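Local coordinates for cupin domain protein (Microcystis aeruginosa DIANCHI905, PDB 5ZBF) that probably acts as a cupin-superfamily isomerase in the biosynthesis of the Choi moiety of aeruginosin, and binds iron(II) and 4-hydroxyphenylpyruvic acid, at residues S32-A38 / N88-M94; V53-L58 / P93-F97; Q73-D79 / S108-T114; E157-N163 / D200-I206. One frame throughout, in Å; residues are numbered along the deposited sequence. Where two conformers were deposited one is given.

Contact 1: S32-A38 / N88-M94; sequences SVIAPNA and NPLSEPM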
loop_
_atom_site.group_PDB
_atom_site.type_symbol
_atom_site.label_atom_id
_atom_site.label_comp_id
_atom_site.label_asym_id
_atom_site.label_seq_id
_atom_site.Cartn_x
_atom_site.Cartn_y
_atom_site.Cartn_z
ATOM N N SER A 32 -0.935 8.836 3.642
ATOM C CA SER A 32 -1.828 9.644 4.482
ATOM C C SER A 32 -1.184 10.009 5.809
ATOM O O SER A 32 -0.462 9.204 6.388
ATOM C CB SER A 32 -3.096 8.847 4.804
ATOM O OG SER A 32 -3.953 8.753 3.683
ATOM N N VAL A 33 -1.481 11.212 6.299
ATOM C CA VAL A 33 -1.171 11.593 7.658
ATOM C C VAL A 33 -2.480 12.125 8.245
ATOM O O VAL A 33 -3.003 13.157 7.792
ATOM C CB VAL A 33 -0.074 12.668 7.754
ATOM C CG1 VAL A 33 0.239 12.952 9.217
ATOM C CG2 VAL A 33 1.180 12.227 6.999
ATOM N N ILE A 34 -3.000 11.406 9.231
ATOM C CA ILE A 34 -4.231 11.779 9.926
ATOM C C ILE A 34 -3.886 12.340 11.310
ATOM O O ILE A 34 -3.186 11.703 12.106
ATOM C CB ILE A 34 -5.208 10.592 10.052
ATOM C CG1 ILE A 34 -5.653 10.118 8.658
ATOM C CG2 ILE A 34 -6.418 10.964 10.907
ATOM C CD1 ILE A 34 -6.605 8.944 8.681
ATOM N N ALA A 35 -4.413 13.530 11.602
ATOM C CA ALA A 35 -4.070 14.242 12.827
ATOM C C ALA A 35 -4.437 13.470 14.098
ATOM O O ALA A 35 -5.387 12.682 14.100
ATOM C CB ALA A 35 -4.759 15.598 12.842
ATOM N N PRO A 36 -3.707 13.722 15.195
ATOM C CA PRO A 36 -4.094 13.186 16.491
ATOM C C PRO A 36 -5.581 13.379 16.785
ATOM O O PRO A 36 -6.148 14.439 16.495
ATOM C CB PRO A 36 -3.223 13.990 17.466
ATOM C CG PRO A 36 -1.998 14.308 16.682
ATOM C CD PRO A 36 -2.478 14.539 15.282
ATOM N N ASN A 37 -6.203 12.326 17.299
ATOM C CA ASN A 37 -7.583 12.347 17.764
ATOM C C ASN A 37 -8.644 12.686 16.699
ATOM O O ASN A 37 -9.784 12.956 17.043
ATOM C CB ASN A 37 -7.707 13.299 18.956
ATOM C CG ASN A 37 -6.701 12.991 20.060
ATOM O OD1 ASN A 37 -6.838 12.007 20.789
ATOM N ND2 ASN A 37 -5.685 13.830 20.182
ATOM N N ALA A 38 -8.277 12.638 15.423
ATOM C CA ALA A 38 -9.186 13.014 14.347
ATOM C C ALA A 38 -10.417 12.114 14.268
ATOM O O ALA A 38 -10.307 10.897 14.410
ATOM C CB ALA A 38 -8.461 12.992 13.014
ATOM N N ASN A 88 -9.017 8.329 14.590
ATOM C CA ASN A 88 -7.687 8.091 15.136
ATOM C C ASN A 88 -7.810 8.067 16.664
ATOM O O ASN A 88 -8.043 9.121 17.280
ATOM C CB ASN A 88 -6.718 9.173 14.677
ATOM C CG ASN A 88 -5.330 9.012 15.280
ATOM O OD1 ASN A 88 -5.069 8.063 16.019
ATOM N ND2 ASN A 88 -4.445 9.944 14.978
ATOM N N PRO A 89 -7.655 6.879 17.284
ATOM C CA PRO A 89 -7.859 6.747 18.731
ATOM C C PRO A 89 -6.684 7.248 19.583
ATOM O O PRO A 89 -6.785 7.253 20.818
ATOM C CB PRO A 89 -8.009 5.231 18.910
ATOM C CG PRO A 89 -7.104 4.681 17.872
ATOM C CD PRO A 89 -7.273 5.577 16.679
ATOM N N LEU A 90 -5.582 7.648 18.935
ATOM C CA LEU A 90 -4.388 8.089 19.640
ATOM C C LEU A 90 -4.152 9.590 19.541
ATOM O O LEU A 90 -4.632 10.255 18.611
ATOM C CB LEU A 90 -3.150 7.384 19.073
ATOM C CG LEU A 90 -3.119 5.863 18.991
ATOM C CD1 LEU A 90 -1.724 5.445 18.554
ATOM C CD2 LEU A 90 -3.470 5.220 20.326
ATOM N N SER A 91 -3.355 10.099 20.481
ATOM C CA SER A 91 -2.904 11.488 20.445
ATOM C C SER A 91 -1.605 11.638 19.634
ATOM O O SER A 91 -0.902 12.641 19.747
ATOM C CB SER A 91 -2.723 12.017 21.870
ATOM O OG SER A 91 -3.930 11.894 22.606
ATOM N N GLU A 92 -1.298 10.638 18.808
ATOM C CA GLU A 92 -0.184 10.668 17.869
ATOM C C GLU A 92 -0.786 10.629 16.461
ATOM O O GLU A 92 -1.858 10.038 16.276
ATOM C CB GLU A 92 0.695 9.430 18.061
ATOM C CG GLU A 92 1.459 9.380 19.377
ATOM C CD GLU A 92 2.584 10.385 19.451
ATOM O OE1 GLU A 92 2.879 10.854 20.566
ATOM O OE2 GLU A 92 3.176 10.714 18.403
ATOM N N PRO A 93 -0.113 11.238 15.465
ATOM C CA PRO A 93 -0.617 11.106 14.093
ATOM C C PRO A 93 -0.663 9.656 13.642
ATOM O O PRO A 93 0.100 8.830 14.136
ATOM C CB PRO A 93 0.408 11.879 13.248
ATOM C CG PRO A 93 1.637 11.946 14.090
ATOM C CD PRO A 93 1.173 11.956 15.515
ATOM N N MET A 94 -1.579 9.358 12.730
ATOM C CA MET A 94 -1.608 8.061 12.061
ATOM C C MET A 94 -0.981 8.271 10.682
ATOM O O MET A 94 -1.424 9.134 9.905
ATOM C CB MET A 94 -3.050 7.563 11.944
ATOM C CG MET A 94 -3.259 6.121 11.449
ATOM S SD MET A 94 -2.790 5.820 9.732
ATOM C CE MET A 94 -3.813 7.032 8.926
#
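N88 lays its side-chain amide across the turn A35-A38, and ND2 donates to A35 O over 3.0 Å. The nitrogen sits above the carbonyl plane, 51° out of it, while A38 N, closing the type II turn, approaches A35 O from the opposite face; two bonds thus grip this one oxygen. With CG anti to the backbone N (chi1 177°), the amide is directed toward A35 O and E92 O. Its other ND2 bond runs to E92 O at 2.9 Å, nearly straight and in the amide plane, and OD1 takes L90 N to form an Asx turn. Three bonds fix the amide's rotation. Backbone bonds bracket it: A38 O receives N88 N, and N37 N donates to L90 O at 2.9 Å. I34 and M94 form an antiparallel hydrogen-bonded pair, I34 N lying 2.8 Å from M94 O. Their side chains lie side by side, and the bent M94 chain brings CE to 3.4 Å from I34 CD1. P36 CB and CG pack against S91 O, and P36 CG lies 4.1 Å from P93 CD. The contact joins neighbouring strands 27-34 and 94-101 of the first cupin domain, with the I34 side chain about 6 Å from the bound acid; E18 and H16 hydrogen-bond the backbones of V33 and A35, and L58 of strand 57-62 covers I34 and M94.

Contact 2: V53-L58 / P93-F97; sequences VLSGEL and PMIGF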
loop_
_atom_site.group_PDB
_atom_site.type_symbol
_atom_site.label_atom_id
_atom_site.label_comp_id
_atom_site.label_asym_id
_atom_site.label_seq_id
_atom_site.Cartn_x
_atom_site.Cartn_y
_atom_site.Cartn_z
ATOM N N VAL A 53 -2.432 0.967 8.127
ATOM C CA VAL A 53 -1.717 1.886 9.002
ATOM C C VAL A 53 -0.233 1.484 8.983
ATOM O O VAL A 53 0.103 0.291 9.125
ATOM C CB VAL A 53 -2.243 1.775 10.441
ATOM C CG1 VAL A 53 -1.422 2.623 11.402
ATOM C CG2 VAL A 53 -3.729 2.118 10.481
ATOM N N LEU A 54 0.643 2.467 8.820
ATOM C CA LEU A 54 2.092 2.245 8.904
ATOM C C LEU A 54 2.658 2.605 10.272
ATOM O O LEU A 54 3.562 1.956 10.760
ATOM C CB LEU A 54 2.814 3.038 7.817
ATOM C CG LEU A 54 2.439 2.759 6.357
ATOM C CD1 LEU A 54 3.163 3.720 5.426
ATOM C CD2 LEU A 54 2.765 1.312 5.987
ATOM N N SER A 55 2.124 3.664 10.876
ATOM C CA SER A 55 2.516 4.098 12.200
ATOM C C SER A 55 1.280 4.657 12.897
ATOM O O SER A 55 0.549 5.453 12.313
ATOM C CB SER A 55 3.602 5.166 12.104
ATOM O OG SER A 55 3.921 5.678 13.377
ATOM N N GLY A 56 1.056 4.229 14.135
ATOM C CA GLY A 56 -0.104 4.655 14.916
ATOM C C GLY A 56 -1.183 3.591 14.954
ATOM O O GLY A 56 -0.883 2.405 14.979
ATOM N N GLU A 57 -2.443 4.024 14.977
ATOM C CA GLU A 57 -3.588 3.132 15.069
ATOM C C GLU A 57 -4.764 3.865 14.442
ATOM O O GLU A 57 -4.751 5.102 14.322
ATOM C CB GLU A 57 -3.883 2.767 16.528
ATOM C CG GLU A 57 -4.897 1.657 16.731
ATOM C CD GLU A 57 -5.244 1.425 18.194
ATOM O OE1 GLU A 57 -4.537 1.937 19.090
ATOM O OE2 GLU A 57 -6.242 0.727 18.451
ATOM N N LEU A 58 -5.747 3.101 13.992
ATOM C CA LEU A 58 -6.937 3.677 13.389
ATOM C C LEU A 58 -8.124 2.792 13.740
ATOM O O LEU A 58 -7.960 1.593 13.991
ATOM C CB LEU A 58 -6.735 3.777 11.881
ATOM C CG LEU A 58 -7.492 4.793 11.037
ATOM C CD1 LEU A 58 -7.347 6.218 11.556
ATOM C CD2 LEU A 58 -7.014 4.697 9.595
ATOM N N PRO A 93 -0.113 11.238 15.465
ATOM C CA PRO A 93 -0.617 11.106 14.093
ATOM C C PRO A 93 -0.663 9.656 13.642
ATOM O O PRO A 93 0.100 8.830 14.136
ATOM C CB PRO A 93 0.408 11.879 13.248
ATOM C CG PRO A 93 1.637 11.946 14.090
ATOM C CD PRO A 93 1.173 11.956 15.515
ATOM N N MET A 94 -1.579 9.358 12.730
ATOM C CA MET A 94 -1.608 8.061 12.061
ATOM C C MET A 94 -0.981 8.271 10.682
ATOM O O MET A 94 -1.424 9.134 9.905
ATOM C CB MET A 94 -3.050 7.563 11.944
ATOM C CG MET A 94 -3.259 6.121 11.449
ATOM S SD MET A 94 -2.790 5.820 9.732
ATOM C CE MET A 94 -3.813 7.032 8.926
ATOM N N ILE A 95 0.085 7.531 10.400
ATOM C CA ILE A 95 0.670 7.533 9.066
ATOM C C ILE A 95 0.238 6.238 8.383
ATOM O O ILE A 95 0.459 5.162 8.934
ATOM C CB ILE A 95 2.209 7.625 9.105
ATOM C CG1 ILE A 95 2.713 8.780 10.009
ATOM C CG2 ILE A 95 2.756 7.738 7.687
ATOM C CD1 ILE A 95 2.204 10.148 9.671
ATOM N N GLY A 96 -0.395 6.337 7.210
ATOM C CA GLY A 96 -0.896 5.156 6.500
ATOM C C GLY A 96 -0.837 5.276 4.998
ATOM O O GLY A 96 -0.285 6.229 4.466
ATOM N N PHE A 97 -1.373 4.271 4.303
ATOM C CA PHE A 97 -1.553 4.391 2.862
ATOM C C PHE A 97 -2.890 3.810 2.480
ATOM O O PHE A 97 -3.464 3.023 3.237
ATOM C CB PHE A 97 -0.428 3.716 2.066
ATOM C CG PHE A 97 -0.437 2.206 2.118
ATOM C CD1 PHE A 97 -1.120 1.457 1.168
ATOM C CD2 PHE A 97 0.269 1.541 3.094
ATOM C CE1 PHE A 97 -1.106 0.071 1.204
ATOM C CE2 PHE A 97 0.298 0.166 3.136
ATOM C CZ PHE A 97 -0.394 -0.579 2.192
HETATM O O HOH W 1 2.526 7.612 14.791
#
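M94 runs its side chain beside the corner at L54, where V53-L58 changes direction. Its CB lies 3.8 Å from E57 O, and CG comes closer to the same oxygen, at 3.4 Å. The bend at chi2 (-67°) then swings SD across V53, where it rests 3.9 Å from both CG1 and CG2; CE finally meets L58 CD2 at 4.0 Å. With an alanine here instead, V53 and L58 would probably lose the thioether chain that bridges them, opening a gap there. Beside M94 the backbones pair through a classic beta bulge: L54 N and S55 N both donate to I95 O, at 2.7 and 3.0 Å, while I95 N returns a bond to S55 O. G56 follows with a positive phi, and any CB there would clash with P93 O. A water joins S55 OG to P93 O. At the far end, L54 CD2 lies 3.8 Å from F97 CD2, at the ring edge. Strand 94-101 runs between strands 27-34 and 48-55 in this cupin beta sheet, and beyond the L54 edge the F97 ring meets F160 of strand 156-161 edge-to-face.

Contact 3: Q73-D79 / S108-T114; sequences QDIHVAD and SEDVVLT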
loop_
_atom_site.group_PDB
_atom_site.type_symbol
_atom_site.label_atom_id
_atom_site.label_comp_id
_atom_site.label_asym_id
_atom_site.label_seq_id
_atom_site.Cartn_x
_atom_site.Cartn_y
_atom_site.Cartn_z
ATOM N N GLN A 73 -0.160 -4.578 10.127
ATOM C CA GLN A 73 -0.864 -5.858 10.310
ATOM C C GLN A 73 -2.188 -5.953 9.546
ATOM O O GLN A 73 -2.409 -6.901 8.785
ATOM C CB GLN A 73 -1.134 -6.130 11.788
ATOM C CG GLN A 73 0.114 -6.286 12.647
ATOM C CD GLN A 73 -0.165 -7.013 13.952
ATOM O OE1 GLN A 73 -0.332 -8.239 13.977
ATOM N NE2 GLN A 73 -0.211 -6.270 15.039
ATOM N N ASP A 74 -3.062 -4.969 9.754
ATOM C CA ASP A 74 -4.419 -5.047 9.255
ATOM C C ASP A 74 -4.592 -4.217 7.980
ATOM O O ASP A 74 -3.938 -3.190 7.789
ATOM C CB ASP A 74 -5.391 -4.599 10.349
ATOM C CG ASP A 74 -5.282 -5.450 11.623
ATOM O OD1 ASP A 74 -5.141 -6.684 11.520
ATOM O OD2 ASP A 74 -5.299 -4.882 12.737
ATOM N N ILE A 75 -5.430 -4.729 7.082
ATOM C CA ILE A 75 -5.781 -3.973 5.902
ATOM C C ILE A 75 -7.305 -3.786 5.892
ATOM O O ILE A 75 -8.081 -4.727 6.054
ATOM C CB ILE A 75 -5.141 -4.556 4.600
ATOM C CG1 ILE A 75 -6.136 -5.219 3.657
ATOM C CG2 ILE A 75 -3.971 -5.495 4.898
ATOM C CD1 ILE A 75 -6.477 -4.325 2.495
ATOM N N HIS A 76 -7.727 -2.526 5.764
ATOM C CA HIS A 76 -9.161 -2.232 5.666
ATOM C C HIS A 76 -9.577 -2.397 4.213
ATOM O O HIS A 76 -8.782 -2.146 3.304
ATOM C CB HIS A 76 -9.523 -0.836 6.226
ATOM C CG HIS A 76 -9.169 0.309 5.326
ATOM N ND1 HIS A 76 -8.015 1.039 5.479
ATOM C CD2 HIS A 76 -9.827 0.861 4.278
ATOM C CE1 HIS A 76 -7.968 1.990 4.562
ATOM N NE2 HIS A 76 -9.054 1.899 3.815
ATOM N N VAL A 77 -10.821 -2.829 4.001
ATOM C CA VAL A 77 -11.338 -3.086 2.661
ATOM C C VAL A 77 -12.737 -2.473 2.555
ATOM O O VAL A 77 -13.666 -2.902 3.244
ATOM C CB VAL A 77 -11.399 -4.604 2.364
ATOM C CG1 VAL A 77 -11.829 -4.869 0.924
ATOM C CG2 VAL A 77 -10.055 -5.274 2.641
ATOM N N ALA A 78 -12.868 -1.449 1.714
ATOM C CA ALA A 78 -14.154 -0.787 1.477
ATOM C C ALA A 78 -14.509 -0.936 0.004
ATOM O O ALA A 78 -13.934 -0.253 -0.853
ATOM C CB ALA A 78 -14.066 0.682 1.856
ATOM N N ASP A 79 -15.442 -1.841 -0.294
ATOM C CA ASP A 79 -15.871 -2.048 -1.675
ATOM C C ASP A 79 -16.623 -0.827 -2.211
ATOM O O ASP A 79 -16.880 0.111 -1.467
ATOM C CB ASP A 79 -16.727 -3.308 -1.776
ATOM C CG ASP A 79 -15.897 -4.593 -1.658
ATOM O OD1 ASP A 79 -14.644 -4.552 -1.752
ATOM O OD2 ASP A 79 -16.509 -5.652 -1.472
ATOM N N SER A 108 -15.768 -8.334 -1.791
ATOM C CA SER A 108 -14.908 -8.815 -0.721
ATOM C C SER A 108 -15.731 -9.425 0.409
ATOM O O SER A 108 -16.776 -8.888 0.787
ATOM C CB SER A 108 -14.100 -7.652 -0.159
ATOM O OG SER A 108 -13.458 -6.931 -1.199
ATOM N N GLU A 109 -15.250 -10.542 0.944
ATOM C CA GLU A 109 -15.940 -11.241 2.033
ATOM C C GLU A 109 -15.627 -10.623 3.404
ATOM O O GLU A 109 -16.373 -10.819 4.358
ATOM C CB GLU A 109 -15.578 -12.730 2.019
ATOM C CG GLU A 109 -16.235 -13.550 3.117
ATOM N N ASP A 110 -14.538 -9.867 3.505
ATOM C CA ASP A 110 -14.128 -9.299 4.783
ATOM C C ASP A 110 -13.828 -7.812 4.638
ATOM O O ASP A 110 -13.235 -7.405 3.633
ATOM C CB ASP A 110 -12.884 -10.033 5.291
ATOM C CG ASP A 110 -13.087 -11.531 5.381
ATOM O OD1 ASP A 110 -13.713 -11.997 6.357
ATOM O OD2 ASP A 110 -12.620 -12.247 4.472
ATOM N N VAL A 111 -14.240 -7.013 5.634
ATOM C CA VAL A 111 -13.879 -5.581 5.704
ATOM C C VAL A 111 -12.496 -5.332 6.328
ATOM O O VAL A 111 -11.915 -4.247 6.165
ATOM C CB VAL A 111 -14.936 -4.720 6.455
ATOM C CG1 VAL A 111 -16.278 -4.757 5.725
ATOM C CG2 VAL A 111 -15.105 -5.148 7.911
ATOM N N VAL A 112 -11.973 -6.323 7.052
ATOM C CA VAL A 112 -10.594 -6.247 7.552
ATOM C C VAL A 112 -9.894 -7.577 7.280
ATOM O O VAL A 112 -10.432 -8.632 7.583
ATOM C CB VAL A 112 -10.513 -5.901 9.055
ATOM C CG1 VAL A 112 -9.064 -5.874 9.539
ATOM C CG2 VAL A 112 -11.151 -4.550 9.319
ATOM N N LEU A 113 -8.715 -7.491 6.670
ATOM C CA LEU A 113 -7.844 -8.644 6.446
ATOM C C LEU A 113 -6.579 -8.457 7.263
ATOM O O LEU A 113 -6.241 -7.342 7.642
ATOM C CB LEU A 113 -7.486 -8.777 4.969
ATOM C CG LEU A 113 -8.645 -9.035 4.003
ATOM C CD1 LEU A 113 -8.140 -8.915 2.569
ATOM C CD2 LEU A 113 -9.279 -10.385 4.279
ATOM N N THR A 114 -5.884 -9.553 7.545
ATOM C CA THR A 114 -4.677 -9.480 8.351
ATOM C C THR A 114 -3.568 -10.264 7.669
ATOM O O THR A 114 -3.788 -11.355 7.168
ATOM C CB THR A 114 -4.916 -9.971 9.791
ATOM O OG1 THR A 114 -5.912 -9.146 10.413
ATOM C CG2 THR A 114 -3.632 -9.895 10.613
HETATM O O HOH W 2 -17.279 -6.047 1.627
#
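D79 turns its carboxylate toward S108 and uses both oxygens on their syn lone pairs: OD1 accepts from S108 OG at 2.7 Å, OD2 from S108 N at 2.8 Å. This paired grip sets the rotation of the carboxylate, and a water spans D79 OD2 and S108 O. At the other end D74 and T114 lie side by side, and T114 OG1 donates to D74 OD1 at 2.8 Å, meeting it nearly along its C-O bond; D74 OD2 forms a salt bridge with R70 NE. The third residue with a flat group, H76, meets the other segment through its backbone, CA 3.4 Å from V111 O; its ring instead meets F86 edge-to-face and its NE2 bonds Q49, a ligand of the iron(II), making H76 a second-shell residue. Between these ends the backbones form an antiparallel pair of strands, as in the jelly-roll (double-stranded beta-helix) barrel of the cupin fold: I75 and L113 are hydrogen-bonded, I75 N to L113 O at 2.8 Å, and D74-T114 and H76-V112 are non-hydrogen-bonded. V77 N donates to V111 O with the donor 39° out of the carbonyl plane, just where strand 112-119 begins. On the face of I75, V77 and L113, V77 CG1 lies 3.4 Å from S108 OG and its CG2 4.1 Å from L113 CD1, and F135 of strand 135-142 packs against all three.

Contact 4: E157-N163 / D200-I206; sequences EIGFILN and DINLIKI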
loop_
_atom_site.group_PDB
_atom_site.type_symbol
_atom_site.label_atom_id
_atom_site.label_comp_id
_atom_site.label_asym_id
_atom_site.label_seq_id
_atom_site.Cartn_x
_atom_site.Cartn_y
_atom_site.Cartn_z
ATOM N N GLU A 157 2.015 -3.864 -10.273
ATOM C CA GLU A 157 2.598 -3.866 -8.941
ATOM C C GLU A 157 2.980 -2.460 -8.533
ATOM O O GLU A 157 3.597 -1.723 -9.305
ATOM C CB GLU A 157 3.830 -4.760 -8.923
ATOM C CG GLU A 157 4.536 -4.846 -7.585
ATOM C CD GLU A 157 5.698 -5.817 -7.621
ATOM O OE1 GLU A 157 5.584 -6.847 -8.321
ATOM O OE2 GLU A 157 6.713 -5.545 -6.955
ATOM N N ILE A 158 2.596 -2.096 -7.316
ATOM C CA ILE A 158 3.003 -0.835 -6.716
ATOM C C ILE A 158 3.770 -1.182 -5.461
ATOM O O ILE A 158 3.309 -2.009 -4.675
ATOM C CB ILE A 158 1.779 0.013 -6.339
ATOM C CG1 ILE A 158 1.002 0.379 -7.608
ATOM C CG2 ILE A 158 2.206 1.261 -5.571
ATOM C CD1 ILE A 158 -0.396 0.886 -7.346
ATOM N N GLY A 159 4.917 -0.541 -5.239
ATOM C CA GLY A 159 5.666 -0.830 -4.014
ATOM C C GLY A 159 6.421 0.344 -3.414
ATOM O O GLY A 159 6.637 1.359 -4.059
ATOM N N PHE A 160 6.830 0.173 -2.163
ATOM C CA PHE A 160 7.578 1.188 -1.455
ATOM C C PHE A 160 8.278 0.562 -0.267
ATOM O O PHE A 160 7.958 -0.552 0.124
ATOM C CB PHE A 160 6.641 2.336 -1.012
ATOM C CG PHE A 160 5.587 1.938 -0.007
ATOM C CD1 PHE A 160 5.765 2.185 1.352
ATOM C CD2 PHE A 160 4.385 1.361 -0.426
ATOM C CE1 PHE A 160 4.786 1.840 2.269
ATOM C CE2 PHE A 160 3.421 0.996 0.490
ATOM C CZ PHE A 160 3.614 1.243 1.842
ATOM N N ILE A 161 9.201 1.305 0.331
ATOM C CA ILE A 161 9.932 0.807 1.491
ATOM C C ILE A 161 9.741 1.715 2.693
ATOM O O ILE A 161 9.380 2.881 2.544
ATOM C CB ILE A 161 11.434 0.599 1.190
ATOM C CG1 ILE A 161 12.163 1.936 0.975
ATOM C CG2 ILE A 161 11.588 -0.317 -0.011
ATOM C CD1 ILE A 161 13.660 1.799 0.785
ATOM N N LEU A 162 9.978 1.155 3.878
ATOM C CA LEU A 162 9.742 1.842 5.147
ATOM C C LEU A 162 10.996 2.424 5.774
ATOM O O LEU A 162 10.902 3.252 6.672
ATOM C CB LEU A 162 9.150 0.863 6.150
ATOM C CG LEU A 162 7.861 0.178 5.727
ATOM C CD1 LEU A 162 7.364 -0.748 6.826
ATOM C CD2 LEU A 162 6.827 1.233 5.358
ATOM N N ASN A 163 12.155 1.964 5.317
ATOM C CA ASN A 163 13.432 2.341 5.913
ATOM C C ASN A 163 14.547 2.065 4.917
ATOM O O ASN A 163 14.377 1.244 4.020
ATOM C CB ASN A 163 13.677 1.534 7.185
ATOM C CG ASN A 163 13.897 0.056 6.906
ATOM O OD1 ASN A 163 12.994 -0.653 6.449
ATOM N ND2 ASN A 163 15.113 -0.410 7.162
ATOM N N ASP A 200 18.671 -4.310 6.667
ATOM C CA ASP A 200 17.556 -5.030 6.088
ATOM C C ASP A 200 16.431 -4.027 5.876
ATOM O O ASP A 200 16.143 -3.217 6.760
ATOM C CB ASP A 200 17.144 -6.172 7.013
ATOM C CG ASP A 200 18.317 -7.088 7.355
ATOM O OD1 ASP A 200 19.195 -7.271 6.484
ATOM O OD2 ASP A 200 18.379 -7.597 8.495
ATOM N N ILE A 201 15.839 -4.061 4.684
ATOM C CA ILE A 201 14.849 -3.078 4.259
ATOM C C ILE A 201 13.462 -3.710 4.261
ATOM O O ILE A 201 13.262 -4.780 3.699
ATOM C CB ILE A 201 15.190 -2.527 2.857
ATOM C CG1 ILE A 201 16.452 -1.653 2.949
ATOM C CG2 ILE A 201 14.019 -1.741 2.272
ATOM C CD1 ILE A 201 16.924 -1.108 1.628
ATOM N N ASN A 202 12.512 -3.036 4.903
ATOM C CA ASN A 202 11.130 -3.485 4.920
ATOM C C ASN A 202 10.395 -2.930 3.699
ATOM O O ASN A 202 10.258 -1.719 3.555
ATOM C CB ASN A 202 10.457 -3.054 6.226
ATOM C CG ASN A 202 11.067 -3.736 7.443
ATOM O OD1 ASN A 202 10.914 -4.943 7.616
ATOM N ND2 ASN A 202 11.769 -2.973 8.291
ATOM N N LEU A 203 9.956 -3.831 2.823
ATOM C CA LEU A 203 9.292 -3.481 1.571
ATOM C C LEU A 203 7.847 -3.915 1.639
ATOM O O LEU A 203 7.549 -4.988 2.156
ATOM C CB LEU A 203 9.982 -4.158 0.384
ATOM C CG LEU A 203 9.363 -3.873 -0.995
ATOM C CD1 LEU A 203 10.428 -3.719 -2.070
ATOM C CD2 LEU A 203 8.363 -4.953 -1.370
ATOM N N ILE A 204 6.950 -3.055 1.148
ATOM C CA ILE A 204 5.554 -3.417 0.966
ATOM C C ILE A 204 5.238 -3.314 -0.521
ATOM O O ILE A 204 5.552 -2.323 -1.171
ATOM C CB ILE A 204 4.624 -2.486 1.779
ATOM C CG1 ILE A 204 4.868 -2.678 3.281
ATOM C CG2 ILE A 204 3.149 -2.705 1.416
ATOM C CD1 ILE A 204 4.190 -1.627 4.137
ATOM N N LYS A 205 4.624 -4.357 -1.068
ATOM C CA LYS A 205 4.138 -4.282 -2.435
ATOM C C LYS A 205 2.674 -4.683 -2.495
ATOM O O LYS A 205 2.188 -5.433 -1.653
ATOM C CB LYS A 205 5.000 -5.110 -3.387
ATOM C CG LYS A 205 5.092 -6.568 -3.045
ATOM C CD LYS A 205 6.022 -7.276 -4.011
ATOM C CE LYS A 205 6.152 -8.733 -3.622
ATOM N NZ LYS A 205 7.035 -9.489 -4.548
ATOM N N ILE A 206 1.976 -4.100 -3.463
ATOM C CA ILE A 206 0.579 -4.396 -3.722
ATOM C C ILE A 206 0.462 -4.834 -5.171
ATOM O O ILE A 206 0.864 -4.109 -6.085
ATOM C CB ILE A 206 -0.318 -3.166 -3.498
ATOM C CG1 ILE A 206 -0.053 -2.534 -2.132
ATOM C CG2 ILE A 206 -1.790 -3.561 -3.633
ATOM C CD1 ILE A 206 0.870 -1.323 -2.174
HETATM O O HOH W 3 6.283 -9.242 -7.238
HETATM O O HOH W 4 11.208 -0.498 9.093
#
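N163 clasps the start of the opposite strand with both ends of its amide. OD1 accepts N202 N at 2.9 Å along a nearly straight line (172°), and also a longer bond from N202 ND2 at 3.2 Å, whose donor stands 54° out of the carbonyl plane; N202 OD1 bonds K141 NZ. N163 ND2 donates to D200 O at 3.0 Å, the oxygen lying in the amide plane, and also to Q199 OE1. A chi1 of 68°, with CG between the backbone N and the carbonyl carbon, folds the amide back over N202. Shortening this side chain to an alanine is likely to leave N202 N and D200 O without these partners and the start of strand 201-208 freer to shift. From here strands 156-161 and 201-208 pair antiparallel. L162 N donates to N202 O, F160 and I204 form one hydrogen-bonded pair and I158 and I206 another; F160 O is met by I204 N nearly along the C=O axis at 2.9 Å. At the far end a water donates to E157 OE1 and accepts from K205 NZ; Y183 bonds E157 OE2 and D120 forms a salt bridge with K205. I204 CB lies over one face of the F160 ring, 4.2 Å from its centroid, and CD1 touches F160 CZ at 3.7 Å. On the other face of the sheet I161 CG2 meets I201 CG2 at 3.6 Å. Polar bonds thus bind the ends of a largely hydrocarbon seam, its register set by the backbone pairs, with the N163 amide closing one end and N163 O buried without a partner.

How the contacts relate
Contacts 1 and 2, with centres about 7 Å apart, share P93 and M94, and S32 N probably bonds G96 O across them at 2.8 Å. Both lie in the first cupin domain beside the iron(II) and 4-hydroxyphenylpyruvic acid site: the I34 side chain is about 6 Å from the bound acid, while the H76 side chain of contact 3 lies about 6 Å from the metal. Contact 3 keeps about 15 Å from contact 2 between centres, yet strands 48-55 and 74-78 are neighbours. Contact 4 belongs to the second cupin domain, and its F160 CZ touches F97 CD2 of contact 2 at 3.6 Å, so this pair joins the two domains.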